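Local coordinates for protein tryptophan synthase alpha chain (Aquifex aeolicus, PDB 2EKC) that probably catalyses, as the alpha subunit of tryptophan synthase, the aldol cleavage of indoleglycerol phosphate to indole and glyceraldehyde 3-phosphate, at residues D46-G51 and I95-M100; S21-G26 and K35-V40; L84-R89 and R119-D124; R3-F8 and A170-Y175; G125-D130 and S149-G154. One frame throughout, in Å; residues are numbered along the deposited sequence.

Contact 1. Residues D46-G51 and I95-M100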
# COMPACT_ATOMS: atom_id res chain seq x y z
N ASP A 46 5.74 -1.66 8.58
CA ASP A 46 4.54 -1.63 9.42
C ASP A 46 3.28 -2.04 8.68
O ASP A 46 2.37 -2.64 9.27
CB ASP A 46 4.35 -0.24 10.00
CG ASP A 46 5.52 0.18 10.86
OD1 ASP A 46 5.73 -0.46 11.91
OD2 ASP A 46 6.24 1.14 10.49
N ILE A 47 3.22 -1.71 7.40
CA ILE A 47 2.06 -2.03 6.57
C ILE A 47 2.59 -2.49 5.23
O ILE A 47 3.44 -1.83 4.63
CB ILE A 47 1.16 -0.79 6.36
CG1 ILE A 47 0.57 -0.34 7.69
CG2 ILE A 47 0.04 -1.12 5.36
CD1 ILE A 47 -0.19 0.97 7.61
N LEU A 48 2.08 -3.62 4.75
CA LEU A 48 2.54 -4.17 3.49
C LEU A 48 1.57 -3.95 2.34
O LEU A 48 0.36 -4.11 2.51
CB LEU A 48 2.78 -5.68 3.66
CG LEU A 48 3.43 -6.42 2.49
CD1 LEU A 48 4.86 -5.92 2.32
CD2 LEU A 48 3.41 -7.92 2.75
N GLU A 49 2.09 -3.54 1.19
CA GLU A 49 1.26 -3.38 0.00
C GLU A 49 1.71 -4.51 -0.92
O GLU A 49 2.88 -4.59 -1.31
CB GLU A 49 1.50 -2.04 -0.70
CG GLU A 49 1.20 -0.81 0.13
CD GLU A 49 1.13 0.44 -0.73
OE1 GLU A 49 1.89 0.52 -1.73
OE2 GLU A 49 0.34 1.35 -0.41
N ILE A 50 0.77 -5.39 -1.25
CA ILE A 50 1.05 -6.55 -2.10
C ILE A 50 0.61 -6.29 -3.53
O ILE A 50 -0.58 -6.13 -3.80
CB ILE A 50 0.31 -7.79 -1.55
CG1 ILE A 50 0.71 -8.02 -0.09
CG2 ILE A 50 0.64 -9.01 -2.40
CD1 ILE A 50 0.01 -9.22 0.59
N GLY A 51 1.58 -6.24 -4.46
CA GLY A 51 1.26 -5.97 -5.85
C GLY A 51 0.70 -7.15 -6.63
O GLY A 51 1.30 -8.22 -6.67
N ILE A 95 0.67 -7.62 11.09
CA ILE A 95 1.01 -6.62 10.09
C ILE A 95 -0.12 -6.47 9.07
O ILE A 95 -0.51 -7.44 8.41
CB ILE A 95 2.30 -7.00 9.31
CG1 ILE A 95 3.49 -7.12 10.28
CG2 ILE A 95 2.58 -5.95 8.22
CD1 ILE A 95 3.82 -5.84 11.03
N PRO A 96 -0.68 -5.26 8.93
CA PRO A 96 -1.77 -5.05 7.96
C PRO A 96 -1.29 -5.33 6.53
O PRO A 96 -0.21 -4.89 6.14
CB PRO A 96 -2.11 -3.57 8.15
CG PRO A 96 -1.73 -3.31 9.56
CD PRO A 96 -0.42 -4.04 9.70
N PHE A 97 -2.10 -6.07 5.77
CA PHE A 97 -1.79 -6.39 4.38
C PHE A 97 -2.78 -5.66 3.47
O PHE A 97 -4.00 -5.83 3.61
CB PHE A 97 -1.93 -7.90 4.10
CG PHE A 97 -0.83 -8.75 4.67
CD1 PHE A 97 0.15 -8.21 5.50
CD2 PHE A 97 -0.79 -10.12 4.39
CE1 PHE A 97 1.15 -9.02 6.04
CE2 PHE A 97 0.20 -10.93 4.93
CZ PHE A 97 1.18 -10.38 5.75
N LEU A 98 -2.27 -4.86 2.55
CA LEU A 98 -3.11 -4.13 1.61
C LEU A 98 -2.86 -4.66 0.21
O LEU A 98 -1.72 -4.62 -0.28
CB LEU A 98 -2.79 -2.63 1.63
CG LEU A 98 -3.12 -1.82 2.88
CD1 LEU A 98 -2.70 -0.38 2.65
CD2 LEU A 98 -4.61 -1.90 3.18
N LEU A 99 -3.90 -5.17 -0.43
CA LEU A 99 -3.76 -5.70 -1.78
C LEU A 99 -3.85 -4.55 -2.77
O LEU A 99 -4.82 -3.79 -2.77
CB LEU A 99 -4.86 -6.72 -2.08
CG LEU A 99 -4.82 -7.29 -3.51
CD1 LEU A 99 -3.61 -8.20 -3.67
CD2 LEU A 99 -6.11 -8.04 -3.81
N MET A 100 -2.82 -4.42 -3.61
CA MET A 100 -2.80 -3.39 -4.63
C MET A 100 -3.30 -4.03 -5.91
O MET A 100 -2.60 -4.83 -6.54
CB MET A 100 -1.37 -2.85 -4.83
CG MET A 100 -1.29 -1.62 -5.73
SD MET A 100 -1.52 -1.93 -7.51
CE MET A 100 -3.16 -1.60 -7.72

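Contact 2. Residues S21-G26 and K35-V40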
# COMPACT_ATOMS: atom_id res chain seq x y z
N SER A 21 5.58 -0.64 2.84
CA SER A 21 6.44 -1.16 1.78
C SER A 21 5.64 -1.84 0.69
O SER A 21 4.74 -2.65 0.96
CB SER A 21 7.46 -2.14 2.36
OG SER A 21 8.26 -1.51 3.35
N TYR A 22 5.98 -1.52 -0.55
CA TYR A 22 5.29 -2.05 -1.71
C TYR A 22 6.22 -2.89 -2.58
O TYR A 22 7.26 -2.41 -3.04
CB TYR A 22 4.69 -0.86 -2.48
CG TYR A 22 4.02 -1.14 -3.81
CD1 TYR A 22 3.32 -2.32 -4.04
CD2 TYR A 22 4.05 -0.18 -4.83
CE1 TYR A 22 2.67 -2.55 -5.26
CE2 TYR A 22 3.39 -0.39 -6.04
CZ TYR A 22 2.71 -1.58 -6.25
OH TYR A 22 2.09 -1.78 -7.47
N LEU A 23 5.85 -4.16 -2.78
CA LEU A 23 6.61 -5.09 -3.61
C LEU A 23 5.62 -5.82 -4.52
O LEU A 23 4.44 -5.91 -4.20
CB LEU A 23 7.37 -6.11 -2.75
CG LEU A 23 8.65 -5.65 -2.03
CD1 LEU A 23 9.15 -6.78 -1.13
CD2 LEU A 23 9.71 -5.27 -3.05
N MET A 24 6.11 -6.33 -5.64
CA MET A 24 5.27 -7.04 -6.61
C MET A 24 5.43 -8.56 -6.53
O MET A 24 6.55 -9.06 -6.54
CB MET A 24 5.62 -6.58 -8.03
CG MET A 24 4.79 -7.23 -9.13
SD MET A 24 3.10 -6.59 -9.18
CE MET A 24 3.43 -4.92 -9.67
N VAL A 25 4.32 -9.28 -6.45
CA VAL A 25 4.39 -10.73 -6.39
C VAL A 25 4.87 -11.26 -7.74
O VAL A 25 4.31 -10.90 -8.77
CB VAL A 25 3.01 -11.38 -6.12
CG1 VAL A 25 3.15 -12.90 -6.13
CG2 VAL A 25 2.46 -10.91 -4.77
N GLY A 26 5.91 -12.08 -7.72
CA GLY A 26 6.41 -12.65 -8.97
C GLY A 26 7.56 -11.91 -9.63
O GLY A 26 8.02 -12.33 -10.69
N LYS A 35 11.16 -13.88 -0.85
CA LYS A 35 12.28 -13.58 0.03
C LYS A 35 12.30 -12.08 0.32
O LYS A 35 12.53 -11.66 1.45
CB LYS A 35 13.60 -14.03 -0.61
CG LYS A 35 13.70 -15.53 -0.76
CD LYS A 35 14.98 -15.95 -1.48
CE LYS A 35 14.99 -17.46 -1.70
NZ LYS A 35 16.17 -17.91 -2.48
N ALA A 36 12.03 -11.28 -0.72
CA ALA A 36 11.99 -9.83 -0.60
C ALA A 36 10.93 -9.41 0.41
O ALA A 36 11.18 -8.59 1.30
CB ALA A 36 11.70 -9.21 -1.96
N PHE A 37 9.72 -9.95 0.26
CA PHE A 37 8.62 -9.65 1.17
C PHE A 37 9.01 -9.96 2.62
O PHE A 37 8.79 -9.15 3.52
CB PHE A 37 7.38 -10.46 0.78
CG PHE A 37 6.49 -9.77 -0.23
CD1 PHE A 37 5.81 -8.61 0.09
CD2 PHE A 37 6.33 -10.31 -1.51
CE1 PHE A 37 4.96 -7.99 -0.84
CE2 PHE A 37 5.49 -9.70 -2.44
CZ PHE A 37 4.80 -8.54 -2.10
N LYS A 38 9.59 -11.13 2.84
CA LYS A 38 10.01 -11.52 4.18
C LYS A 38 11.06 -10.57 4.74
O LYS A 38 11.04 -10.21 5.92
CB LYS A 38 10.54 -12.95 4.16
CG LYS A 38 9.46 -14.00 3.91
CD LYS A 38 10.05 -15.40 3.84
CE LYS A 38 8.95 -16.45 3.79
NZ LYS A 38 9.51 -17.82 3.66
N GLU A 39 11.98 -10.14 3.88
CA GLU A 39 13.05 -9.24 4.28
C GLU A 39 12.53 -7.88 4.74
O GLU A 39 12.96 -7.38 5.79
CB GLU A 39 14.04 -9.06 3.13
CG GLU A 39 15.31 -8.32 3.50
CD GLU A 39 16.15 -9.09 4.51
OE1 GLU A 39 16.09 -10.34 4.50
OE2 GLU A 39 16.88 -8.46 5.30
N VAL A 40 11.62 -7.28 3.98
CA VAL A 40 11.10 -5.97 4.37
C VAL A 40 10.27 -6.06 5.65
O VAL A 40 10.22 -5.11 6.43
CB VAL A 40 10.28 -5.28 3.23
CG1 VAL A 40 11.10 -5.26 1.95
CG2 VAL A 40 8.94 -5.98 3.02

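Contact 3. Residues L84-R89 and R119-D124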
# COMPACT_ATOMS: atom_id res chain seq x y z
N LEU A 84 0.72 -16.16 -1.48
CA LEU A 84 1.82 -15.43 -0.86
C LEU A 84 1.32 -14.68 0.37
O LEU A 84 1.99 -14.63 1.40
CB LEU A 84 2.45 -14.45 -1.87
CG LEU A 84 3.62 -13.58 -1.37
CD1 LEU A 84 4.56 -13.27 -2.52
CD2 LEU A 84 3.08 -12.30 -0.74
N SER A 85 0.13 -14.08 0.27
CA SER A 85 -0.46 -13.36 1.40
C SER A 85 -0.68 -14.35 2.55
O SER A 85 -0.31 -14.08 3.69
CB SER A 85 -1.80 -12.74 1.00
OG SER A 85 -2.50 -12.24 2.13
N GLU A 86 -1.29 -15.49 2.25
CA GLU A 86 -1.55 -16.49 3.28
C GLU A 86 -0.24 -16.95 3.93
O GLU A 86 -0.16 -17.10 5.15
CB GLU A 86 -2.29 -17.69 2.67
CG GLU A 86 -2.55 -18.82 3.66
CD GLU A 86 -3.25 -20.00 3.03
OE1 GLU A 86 -4.46 -19.89 2.73
OE2 GLU A 86 -2.59 -21.05 2.83
N THR A 87 0.79 -17.17 3.11
CA THR A 87 2.08 -17.60 3.62
C THR A 87 2.69 -16.58 4.58
O THR A 87 3.18 -16.94 5.65
CB THR A 87 3.06 -17.87 2.47
OG1 THR A 87 2.57 -18.96 1.68
CG2 THR A 87 4.44 -18.22 3.01
N LEU A 88 2.64 -15.31 4.20
CA LEU A 88 3.20 -14.25 5.04
C LEU A 88 2.36 -14.00 6.29
O LEU A 88 2.88 -13.69 7.35
CB LEU A 88 3.32 -12.95 4.23
CG LEU A 88 4.31 -12.94 3.06
CD1 LEU A 88 4.27 -11.60 2.38
CD2 LEU A 88 5.73 -13.23 3.57
N ARG A 89 1.04 -14.14 6.14
CA ARG A 89 0.13 -13.93 7.25
C ARG A 89 0.45 -14.84 8.44
O ARG A 89 0.32 -14.44 9.59
CB ARG A 89 -1.32 -14.16 6.80
CG ARG A 89 -2.34 -14.08 7.93
CD ARG A 89 -2.19 -12.79 8.71
NE ARG A 89 -2.62 -11.62 7.93
CZ ARG A 89 -2.05 -10.43 8.02
NH1 ARG A 89 -1.03 -10.23 8.84
NH2 ARG A 89 -2.52 -9.42 7.29
N ARG A 119 -10.26 -11.91 1.74
CA ARG A 119 -10.43 -11.98 3.18
C ARG A 119 -9.95 -13.32 3.75
O ARG A 119 -9.30 -13.36 4.80
CB ARG A 119 -11.89 -11.75 3.55
CG ARG A 119 -12.15 -11.55 5.04
CD ARG A 119 -11.32 -10.39 5.56
NE ARG A 119 -11.68 -10.01 6.92
CZ ARG A 119 -10.98 -9.14 7.66
NH1 ARG A 119 -9.89 -8.58 7.16
NH2 ARG A 119 -11.38 -8.84 8.88
N GLU A 120 -10.26 -14.41 3.06
CA GLU A 120 -9.87 -15.73 3.53
C GLU A 120 -8.36 -15.94 3.55
O GLU A 120 -7.86 -16.75 4.33
CB GLU A 120 -10.52 -16.81 2.66
CG GLU A 120 -12.04 -16.70 2.56
CD GLU A 120 -12.68 -17.92 1.93
OE1 GLU A 120 -12.04 -18.55 1.06
OE2 GLU A 120 -13.83 -18.25 2.30
N LYS A 121 -7.63 -15.21 2.70
CA LYS A 121 -6.18 -15.37 2.63
C LYS A 121 -5.35 -14.32 3.36
O LYS A 121 -4.16 -14.17 3.09
CB LYS A 121 -5.73 -15.43 1.17
CG LYS A 121 -6.35 -16.57 0.37
CD LYS A 121 -5.82 -17.92 0.82
CE LYS A 121 -6.40 -19.03 -0.04
NZ LYS A 121 -5.87 -20.37 0.35
N GLY A 122 -5.96 -13.57 4.28
CA GLY A 122 -5.20 -12.59 5.04
C GLY A 122 -5.17 -11.14 4.60
O GLY A 122 -4.48 -10.34 5.23
N ILE A 123 -5.88 -10.78 3.54
CA ILE A 123 -5.87 -9.39 3.09
C ILE A 123 -6.72 -8.54 4.02
O ILE A 123 -7.83 -8.93 4.40
CB ILE A 123 -6.40 -9.25 1.64
CG1 ILE A 123 -5.48 -10.00 0.66
CG2 ILE A 123 -6.50 -7.78 1.25
CD1 ILE A 123 -4.05 -9.44 0.60
N ASP A 124 -6.21 -7.37 4.39
CA ASP A 124 -6.93 -6.48 5.29
C ASP A 124 -7.73 -5.40 4.57
O ASP A 124 -8.77 -4.97 5.05
CB ASP A 124 -5.96 -5.82 6.27
CG ASP A 124 -5.40 -6.81 7.26
OD1 ASP A 124 -6.19 -7.38 8.03
OD2 ASP A 124 -4.17 -7.03 7.25
O HOH W 1 -5.98 -18.36 5.33

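Contact 4. Residues R3-F8 and A170-Y175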
# COMPACT_ATOMS: atom_id res chain seq x y z
N ARG A 3 -6.64 -4.60 11.70
CA ARG A 3 -5.19 -4.51 11.80
C ARG A 3 -4.63 -3.12 11.50
O ARG A 3 -3.63 -2.72 12.08
CB ARG A 3 -4.52 -5.53 10.88
CG ARG A 3 -4.76 -6.99 11.24
CD ARG A 3 -3.74 -7.89 10.53
NE ARG A 3 -3.88 -9.30 10.89
CZ ARG A 3 -4.79 -10.12 10.39
NH1 ARG A 3 -5.66 -9.68 9.48
NH2 ARG A 3 -4.83 -11.39 10.79
N ILE A 4 -5.27 -2.39 10.59
CA ILE A 4 -4.79 -1.06 10.24
C ILE A 4 -4.91 -0.12 11.43
O ILE A 4 -3.94 0.52 11.82
CB ILE A 4 -5.57 -0.48 9.04
CG1 ILE A 4 -5.32 -1.34 7.80
CG2 ILE A 4 -5.14 0.95 8.78
CD1 ILE A 4 -6.12 -0.92 6.58
N SER A 5 -6.11 -0.03 12.00
CA SER A 5 -6.31 0.84 13.15
C SER A 5 -5.44 0.40 14.32
O SER A 5 -4.84 1.25 14.98
CB SER A 5 -7.78 0.83 13.57
OG SER A 5 -8.54 1.60 12.66
N ASP A 6 -5.36 -0.90 14.57
CA ASP A 6 -4.53 -1.39 15.67
C ASP A 6 -3.08 -0.97 15.47
O ASP A 6 -2.42 -0.51 16.40
CB ASP A 6 -4.57 -2.92 15.77
CG ASP A 6 -5.95 -3.46 16.12
OD1 ASP A 6 -6.77 -2.72 16.70
OD2 ASP A 6 -6.21 -4.65 15.82
N LYS A 7 -2.58 -1.12 14.25
CA LYS A 7 -1.19 -0.76 13.96
C LYS A 7 -0.88 0.71 14.20
O LYS A 7 0.13 1.05 14.81
CB LYS A 7 -0.83 -1.13 12.52
CG LYS A 7 0.63 -0.82 12.16
CD LYS A 7 1.61 -1.56 13.07
CE LYS A 7 1.52 -3.06 12.90
NZ LYS A 7 2.48 -3.80 13.78
N PHE A 8 -1.74 1.60 13.71
CA PHE A 8 -1.51 3.03 13.90
C PHE A 8 -1.61 3.42 15.38
O PHE A 8 -0.90 4.31 15.84
CB PHE A 8 -2.50 3.85 13.05
CG PHE A 8 -2.04 4.05 11.63
CD1 PHE A 8 -0.89 4.80 11.36
CD2 PHE A 8 -2.73 3.48 10.57
CE1 PHE A 8 -0.45 4.99 10.05
CE2 PHE A 8 -2.29 3.66 9.25
CZ PHE A 8 -1.15 4.41 9.00
N ALA A 170 -13.05 6.54 3.88
CA ALA A 170 -12.00 5.74 4.50
C ALA A 170 -12.47 5.03 5.77
O ALA A 170 -13.10 5.63 6.64
CB ALA A 170 -10.80 6.62 4.82
N ASP A 171 -12.17 3.74 5.86
CA ASP A 171 -12.55 2.97 7.03
C ASP A 171 -11.53 3.19 8.15
O ASP A 171 -11.90 3.37 9.31
CB ASP A 171 -12.61 1.47 6.72
CG ASP A 171 -13.78 1.11 5.81
OD1 ASP A 171 -14.92 1.48 6.14
OD2 ASP A 171 -13.54 0.44 4.79
N GLU A 172 -10.25 3.18 7.79
CA GLU A 172 -9.19 3.33 8.78
C GLU A 172 -8.02 4.23 8.38
O GLU A 172 -7.30 4.74 9.24
CB GLU A 172 -8.64 1.96 9.14
CG GLU A 172 -9.66 1.00 9.75
CD GLU A 172 -9.13 -0.42 9.81
OE1 GLU A 172 -9.19 -1.11 8.76
OE2 GLU A 172 -8.65 -0.83 10.88
N MET A 173 -7.82 4.43 7.08
CA MET A 173 -6.71 5.25 6.63
C MET A 173 -6.90 5.77 5.21
O MET A 173 -7.75 5.29 4.46
CB MET A 173 -5.41 4.45 6.69
CG MET A 173 -5.38 3.28 5.71
SD MET A 173 -3.82 2.42 5.70
CE MET A 173 -2.80 3.59 4.84
N THR A 174 -6.08 6.75 4.85
CA THR A 174 -6.13 7.35 3.52
C THR A 174 -4.73 7.40 2.93
O THR A 174 -3.73 7.36 3.65
CB THR A 174 -6.68 8.80 3.56
OG1 THR A 174 -5.80 9.62 4.34
CG2 THR A 174 -8.07 8.82 4.18
N TYR A 175 -4.66 7.51 1.61
CA TYR A 175 -3.40 7.58 0.90
C TYR A 175 -3.38 8.77 -0.06
O TYR A 175 -4.26 8.89 -0.91
CB TYR A 175 -3.15 6.29 0.10
CG TYR A 175 -1.93 6.40 -0.80
CD1 TYR A 175 -0.65 6.52 -0.25
CD2 TYR A 175 -2.06 6.45 -2.19
CE1 TYR A 175 0.47 6.70 -1.07
CE2 TYR A 175 -0.94 6.63 -3.01
CZ TYR A 175 0.32 6.75 -2.44
OH TYR A 175 1.42 6.96 -3.25
O HOH W 2 -7.55 -3.26 8.85
O HOH W 3 -7.64 4.17 12.02

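Contact 5. Residues G125-D130 and S149-G154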
# COMPACT_ATOMS: atom_id res chain seq x y z
N GLY A 125 -7.22 -4.95 3.42
CA GLY A 125 -7.91 -3.92 2.66
C GLY A 125 -7.34 -3.80 1.26
O GLY A 125 -6.41 -4.52 0.91
N PHE A 126 -7.91 -2.90 0.45
CA PHE A 126 -7.43 -2.70 -0.92
C PHE A 126 -6.97 -1.27 -1.18
O PHE A 126 -7.33 -0.34 -0.48
CB PHE A 126 -8.54 -2.95 -1.96
CG PHE A 126 -9.12 -4.34 -1.97
CD1 PHE A 126 -8.43 -5.43 -1.46
CD2 PHE A 126 -10.37 -4.56 -2.56
CE1 PHE A 126 -8.97 -6.72 -1.53
CE2 PHE A 126 -10.92 -5.84 -2.64
CZ PHE A 126 -10.21 -6.93 -2.12
N ILE A 127 -6.17 -1.14 -2.23
CA ILE A 127 -5.73 0.15 -2.74
C ILE A 127 -5.96 -0.05 -4.23
O ILE A 127 -5.27 -0.84 -4.87
CB ILE A 127 -4.24 0.45 -2.51
CG1 ILE A 127 -4.00 0.81 -1.05
CG2 ILE A 127 -3.81 1.62 -3.40
CD1 ILE A 127 -2.56 1.16 -0.74
N VAL A 128 -6.97 0.64 -4.77
CA VAL A 128 -7.32 0.54 -6.18
C VAL A 128 -6.97 1.87 -6.83
O VAL A 128 -7.74 2.83 -6.76
CB VAL A 128 -8.83 0.25 -6.33
CG1 VAL A 128 -9.19 0.05 -7.79
CG2 VAL A 128 -9.19 -0.99 -5.53
N PRO A 129 -5.81 1.94 -7.49
CA PRO A 129 -5.30 3.13 -8.17
C PRO A 129 -6.14 3.70 -9.30
O PRO A 129 -6.09 4.90 -9.56
CB PRO A 129 -3.91 2.69 -8.63
CG PRO A 129 -4.12 1.25 -8.93
CD PRO A 129 -4.94 0.78 -7.75
N ASP A 130 -6.91 2.85 -9.98
CA ASP A 130 -7.73 3.33 -11.09
C ASP A 130 -9.22 3.11 -10.90
O ASP A 130 -9.94 2.90 -11.87
CB ASP A 130 -7.26 2.67 -12.39
CG ASP A 130 -7.64 1.19 -12.47
OD1 ASP A 130 -7.79 0.54 -11.42
OD2 ASP A 130 -7.78 0.69 -13.60
N SER A 149 -10.95 -3.19 4.44
CA SER A 149 -10.79 -1.76 4.59
C SER A 149 -10.64 -0.99 3.27
O SER A 149 -9.78 -1.30 2.45
CB SER A 149 -9.58 -1.49 5.49
OG SER A 149 -9.61 -0.18 6.02
N PHE A 150 -11.50 0.01 3.08
CA PHE A 150 -11.45 0.83 1.88
C PHE A 150 -10.48 1.99 2.11
O PHE A 150 -10.64 2.76 3.06
CB PHE A 150 -12.84 1.37 1.54
CG PHE A 150 -12.89 2.13 0.24
CD1 PHE A 150 -12.82 1.45 -0.97
CD2 PHE A 150 -12.97 3.52 0.24
CE1 PHE A 150 -12.84 2.16 -2.18
CE2 PHE A 150 -12.99 4.23 -0.96
CZ PHE A 150 -12.92 3.55 -2.17
N VAL A 151 -9.49 2.12 1.24
CA VAL A 151 -8.50 3.17 1.35
C VAL A 151 -8.61 4.15 0.18
O VAL A 151 -8.14 3.88 -0.91
CB VAL A 151 -7.08 2.57 1.37
CG1 VAL A 151 -6.04 3.68 1.50
CG2 VAL A 151 -6.95 1.58 2.53
N PRO A 152 -9.26 5.30 0.41
CA PRO A 152 -9.42 6.30 -0.66
C PRO A 152 -8.10 6.98 -1.01
O PRO A 152 -7.18 7.04 -0.20
CB PRO A 152 -10.45 7.27 -0.07
CG PRO A 152 -10.13 7.22 1.40
CD PRO A 152 -9.92 5.75 1.65
N LEU A 153 -8.01 7.50 -2.23
CA LEU A 153 -6.80 8.17 -2.67
C LEU A 153 -6.99 9.67 -2.79
O LEU A 153 -8.00 10.14 -3.31
CB LEU A 153 -6.32 7.59 -4.00
CG LEU A 153 -5.64 6.22 -3.94
CD1 LEU A 153 -6.62 5.17 -3.46
CD2 LEU A 153 -5.11 5.87 -5.33
N GLY A 154 -6.01 10.43 -2.30
CA GLY A 154 -6.08 11.87 -2.37
C GLY A 154 -4.92 12.40 -3.18
O GLY A 154 -4.02 11.64 -3.55
O HOH W 4 -9.89 0.56 -1.04
O HOH W 5 -8.46 2.22 -2.95

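Contact 1. Residues D46-G51 and I95-M100
Leu-48 and Ile-50 pair with Pro-96, Leu-98 and Met-100 through four backbone hydrogen bonds, the regular ladder of parallel barrel strands. Leu-48 N donates to Pro-96 O at 3.0 Å, and Leu-98 N returns a bond to Leu-48 O at 2.7 Å. The rungs repeat with Ile-50 N on Leu-98 O and Met-100 N on Ile-50 O, while Glu-49 CA adds a CH···O contact to Leu-98 O of 3.2 Å. Apolar contacts line both faces. On the side of Glu-49, a predicted proton acceptor, Ile-47 CG2 lies 3.9 Å from Leu-98 CD1. On the other, Leu-48 CD2 sits 4.1 Å above the Phe-97 ring plane, offset toward its rim, and Ile-50 CD1 approaches Phe-97 CD2 obliquely at 4.0 Å. An alanine at Phe-97 is likely to leave both methyls without their aromatic partner and open a gap beneath helix 78-91. Leu-88 of that helix packs on Leu-48 and Phe-97, Arg-89 makes a cation-pi contact with the ring, and strand 18-24 flanks Ile-47 to Gly-51.

Contact 2. Residues S21-G26 and K35-V40
The ring of Phe-37 takes Leu-23 on one face: Leu-23 CB stands 3.5 Å above the ring plane, displaced toward the rim beside CE1 and CZ. It is a CH-pi contact, with the carbon 24° off the ring normal. Leu-23 O, from the same residue, comes within 3.4 Å of Phe-37 CZ. Val-25 reaches the far end of the ring obliquely, its CG2 4.0 Å from Phe-37 CE2, and the two side chains cross at about a right angle. Leu-84 and Leu-88 of helix 78-91 also pack against Phe-37. This is the interior of a beta-alpha-beta unit of the TIM barrel, in which helix 30-42 runs back over strand 18-24; the axes of the short segments pass 9.1 Å apart and are nearly antiparallel, at 171°. Leu-23 is extended at its end (chi2 174°), which carries CD1 over the helix backbone, 3.6 Å from Ala-36 CB and 3.9 Å from Val-40 CG1. One turn beyond Ala-36, the other methyl of Val-40, CG2, lies between its backbone N and carbonyl carbon and meets Ser-21 CB at 4.2 Å. The hydroxyl of Ser-21 is engaged by Thr-45 OG1, which also hydrogen-bonds Val-40 O; Leu-249 and Val-253 of helix 246-258 cover Val-40 from outside the unit.

Contact 3. Residues L84-R89 and R119-D124
Ser-85 and Arg-89, one turn apart on helix 78-91, grip the Schellman motif that ends helix 111-120, with Gly-122, of positive phi, as its C-prime residue. The packing is tight here: a beta carbon on Gly-122 would crowd Arg-89 CB, and the backbone angles themselves call for glycine. Ser-85 OG donates to Lys-121 O at 2.7 Å, from 35° above the carbonyl plane, and Ile-123 CD1 comes within 3.5 Å of the same OG. Arg-89 starts with CG anti to its backbone N (chi1 175°), then bends at the next two torsions, which brings NH2 to Gly-122 O at 3.0 Å. That oxygen lies at the guanidinium edge, near its plane. The same NH2 forms a salt bridge with Asp-124 OD2, an oxygen also hydrogen-bonded by Phe-97 N; Arg-3 serves OD1. A leucine in place of Arg-89 would probably leave Gly-122 O without this donor and take one positive partner from the Asp-124 carboxylate. The outer side is looser and wet. There Glu-86 and Lys-121 form a partly exposed salt bridge, NZ to OE1 2.8 Å, and a water donates to Glu-120 O at 2.7 Å and only weakly, at 3.4 Å, to Glu-86 OE1.

Contact 4. Residues R3-F8 and A170-Y175
Helix 3-14, the N-terminal helix that covers the end of the TIM barrel where the strands begin, meets the lead-in to strand 174-177 chiefly through Ile-4, Ser-5, Glu-172 and Met-173. The Glu-172 carboxylate comes up to the first turn of the helix. Ser-5 N donates to Glu-172 OE2 at 2.9 Å, from 51° above the carboxylate plane. A water accepts from Ile-4 N and donates to Glu-172 OE1 at 2.7 Å; a second joins Ser-5 OG to Glu-172 O. OE1 is held further by Ser-149 OG, and Met-1 N bonds both OE2 and Ser-5 OG. Alongside this polar cluster lies an apolar one. Met-173 CG stands between its own backbone N and carbonyl carbon (chi1 66°), and the chain beyond carries SD to 3.7 Å from Ile-4 CG2. The sulfur meets Phe-8 at the edge of its ring, 5.4 Å from the centroid, a Met-aromatic contact. Val-210 of strand 209-212 touches both Phe-8 and Met-173. A buried carboxylate that takes the Ser-5 N-H in the first turn of a helix, and the Met-1 amino group on the same OE2, would probably be favoured in its ionised form, the positive end of the helix dipole adding to the effect.

Contact 5. Residues G125-D130 and S149-G154
Gly-125 and Ser-149 start side by side as parallel neighbours in the TIM barrel, joined through helix 133-145 as a beta-alpha-beta unit, but the strands then splay: their CA atoms are 4.1 Å apart at this pair, 5.8 Å at Ile-127 and Val-151. The glycine CA presses on Ser-149 O at 3.2 Å, at a place where any beta carbon would collide with that oxygen. Beside it Phe-126 N donates to Ser-149 O, the one direct hydrogen bond between the segments. The ring of Phe-126 leads away to Phe-114, Leu-148 and Met-143, and it is Val-151 that turns toward the partner strand. Val-151 CB lies 3.5 Å from Phe-126 O and 4.3 Å from Ile-127 CG1; with CG1 anti to the backbone N (chi1 -180°), it is CG2 that also comes to Phe-126 O. Ile-127 also lies beside Glu-49, a predicted proton acceptor. Farther on, Leu-153 reaches back across the widened gap with both its methyls, CD2 touching Pro-129 CA at 4.0 Å and CD1 lying near Val-128 O. Two waters replace the missing rungs: one links Phe-126 O with Val-151 N, and the other accepts from Val-128 N and donates to Val-151 O at 2.6 Å.

Overall arrangement
From the N terminus, helix 3-14 opens contact 4, whose loop stays open until residues 170-175 and encloses all the others. Contact 2 closes first, folding helix 30-42 back on strand 18-24. Contact 1 then pairs strands 47-51 and 97-100, and contact 3 crosses it, since helix 78-91 lies inside its loop and residues 119-124 beyond. Contact 5 follows in series, joining strands 125-127 and 149-154. Contacts 2, 1 and 5 thus lie in order round the sheet, while Asp-124 is the residue where contacts 1, 3, 4 and 5 meet, its backbone O reaching Ser-149 N.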